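Ribokinase (Cryptococcus neoformans var. grubii serotype A, PDB 6CW5) probably catalyses the magnesium-dependent transfer of a phosphate from ATP to O-5 of D-ribose, giving D-ribose 5-phosphate and ADP. Local coordinates at residues 173-178 against 196-201. Residues are numbered along the deposited sequence; the frame is centred on the assembly and turned at random.
Sequences SPMLTP and EGELGD
Met175 reaches from its loop to the first turns of helix 196-205 and lays its bent thioether chain against two acidic residues one helical turn apart, Glu198 and Asp201. Here the packing is close. The terminal methyl CE sits 3.6 Å from CB of Glu198, touching the aliphatic base of that side chain rather than its carboxylate. Against Asp201 the two chains run past each other in opposite directions: CG of Met175 lies 3.6 Å from OD2, while SD of Met175 stays 3.9 Å from CB of Asp201. CB of Met175 already points toward the helix; CG, anti to the backbone N (chi1 -176°), comes beside OD2 of Asp201, and bends at chi2 and chi3 fold CE back to CB of Glu198 and that same OD2. Leu181 and Leu202 add apolar contacts to the Met175 side chain.

The other end of the contact is looser and wetter. Ser173 and Glu198 approach no nearer than 4.1 Å, from CB of Ser173 to OE2 of Glu198, and are linked through water. That water donates to OE2 of Glu198 at 2.6 Å but holds OG of Ser173 only weakly, at 3.2 Å. An extended chain beyond CG carries the Glu198 carboxylate out to the water, beside Asn195, seen to bind ADP in this protein, though no nucleotide is bound here, while Ser173 adjoins Lys51, a predicted substrate-binding residue. Both segments follow the C-terminal ends of neighbouring parallel strands, 167-170 and 191-195, the sheet edge that carries the nucleotide and sugar sites in the ribokinase-like alpha/beta fold.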
loop_
_atom_site.group_PDB
_atom_site.type_symbol
_atom_site.label_atom_id
_atom_site.label_comp_id
_atom_site.label_asym_id
_atom_site.label_seq_id
_atom_site.Cartn_x
_atom_site.Cartn_y
_atom_site.Cartn_z
ATOM N N SER A 173 -5.662 -7.806 -13.192
ATOM C CA SER A 173 -6.804 -8.700 -12.964
ATOM C C SER A 173 -7.015 -8.867 -11.466
ATOM O O SER A 173 -6.102 -9.339 -10.768
ATOM C CB SER A 173 -6.576 -10.066 -13.613
ATOM O OG SER A 173 -7.662 -10.932 -13.283
ATOM N N PRO A 174 -8.200 -8.562 -10.936
ATOM C CA PRO A 174 -9.349 -7.964 -11.653
ATOM C C PRO A 174 -9.036 -6.551 -12.106
ATOM O O PRO A 174 -8.085 -5.989 -11.608
ATOM C CB PRO A 174 -10.449 -7.949 -10.595
ATOM C CG PRO A 174 -9.681 -7.965 -9.249
ATOM C CD PRO A 174 -8.503 -8.850 -9.522
ATOM N N MET A 175 -9.821 -5.987 -13.029
ATOM C CA MET A 175 -9.477 -4.688 -13.596
ATOM C C MET A 175 -9.528 -3.583 -12.537
ATOM O O MET A 175 -10.382 -3.588 -11.634
ATOM C CB MET A 175 -10.430 -4.370 -14.769
ATOM C CG MET A 175 -10.120 -3.062 -15.527
ATOM S SD MET A 175 -8.430 -2.840 -16.010
ATOM C CE MET A 175 -8.171 -4.299 -17.054
ATOM N N LEU A 176 -8.582 -2.650 -12.645
ATOM C CA LEU A 176 -8.492 -1.457 -11.814
ATOM C C LEU A 176 -9.568 -0.465 -12.243
ATOM O O LEU A 176 -10.082 -0.537 -13.363
ATOM C CB LEU A 176 -7.091 -0.811 -11.954
ATOM C CG LEU A 176 -5.931 -1.554 -11.248
ATOM C CD1 LEU A 176 -5.650 -2.905 -11.902
ATOM C CD2 LEU A 176 -4.652 -0.695 -11.302
ATOM N N THR A 177 -9.915 0.478 -11.345
ATOM C CA THR A 177 -10.848 1.529 -11.728
ATOM C C THR A 177 -10.180 2.442 -12.753
ATOM O O THR A 177 -8.946 2.505 -12.835
ATOM C CB THR A 177 -11.319 2.354 -10.523
ATOM O OG1 THR A 177 -10.258 3.217 -10.073
ATOM C CG2 THR A 177 -11.735 1.456 -9.364
ATOM N N PRO A 178 -10.967 3.170 -13.554
ATOM C CA PRO A 178 -10.327 4.036 -14.563
ATOM C C PRO A 178 -9.397 5.052 -13.935
ATOM O O PRO A 178 -8.299 5.291 -14.450
ATOM C CB PRO A 178 -11.531 4.680 -15.279
ATOM C CG PRO A 178 -12.592 3.583 -15.195
ATOM C CD PRO A 178 -12.404 2.990 -13.799
ATOM N N GLU A 196 -7.726 -9.059 -24.872
ATOM C CA GLU A 196 -8.211 -7.925 -25.659
ATOM C C GLU A 196 -9.226 -7.080 -24.890
ATOM O O GLU A 196 -9.302 -5.865 -25.098
ATOM C CB GLU A 196 -8.814 -8.390 -26.987
ATOM C CG GLU A 196 -10.118 -9.148 -26.844
ATOM C CD GLU A 196 -9.952 -10.628 -26.525
ATOM O OE1 GLU A 196 -8.850 -11.063 -26.124
ATOM O OE2 GLU A 196 -10.952 -11.367 -26.690
ATOM N N GLY A 197 -10.008 -7.684 -23.996
ATOM C CA GLY A 197 -10.954 -6.882 -23.230
ATOM C C GLY A 197 -10.264 -5.965 -22.231
ATOM O O GLY A 197 -10.700 -4.828 -22.011
ATOM N N GLU A 198 -9.176 -6.441 -21.618
ATOM C CA GLU A 198 -8.417 -5.595 -20.695
ATOM C C GLU A 198 -7.683 -4.486 -21.440
ATOM O O GLU A 198 -7.524 -3.369 -20.920
ATOM C CB GLU A 198 -7.440 -6.458 -19.893
ATOM C CG GLU A 198 -8.208 -7.427 -18.947
ATOM C CD GLU A 198 -7.373 -8.599 -18.460
ATOM O OE1 GLU A 198 -6.317 -8.890 -19.059
ATOM O OE2 GLU A 198 -7.795 -9.259 -17.474
ATOM N N LEU A 199 -7.193 -4.782 -22.642
ATOM C CA LEU A 199 -6.638 -3.724 -23.492
ATOM C C LEU A 199 -7.675 -2.629 -23.729
ATOM O O LEU A 199 -7.376 -1.437 -23.620
ATOM C CB LEU A 199 -6.171 -4.307 -24.831
ATOM C CG LEU A 199 -5.583 -3.300 -25.837
ATOM C CD1 LEU A 199 -4.381 -2.607 -25.223
ATOM C CD2 LEU A 199 -5.203 -3.964 -27.201
ATOM N N GLY A 200 -8.909 -3.016 -24.055
ATOM C CA GLY A 200 -9.954 -2.010 -24.232
ATOM C C GLY A 200 -10.251 -1.231 -22.959
ATOM O O GLY A 200 -10.547 -0.030 -23.005
ATOM N N ASP A 201 -10.205 -1.900 -21.806
ATOM C CA ASP A 201 -10.439 -1.191 -20.544
ATOM C C ASP A 201 -9.425 -0.076 -20.358
ATOM O O ASP A 201 -9.772 1.026 -19.931
ATOM C CB ASP A 201 -10.369 -2.141 -19.339
ATOM C CG ASP A 201 -11.541 -3.085 -19.250
ATOM O OD1 ASP A 201 -12.648 -2.728 -19.705
ATOM O OD2 ASP A 201 -11.341 -4.189 -18.697
HETATM O O HOH W 1 -7.435 -11.618 -16.363
#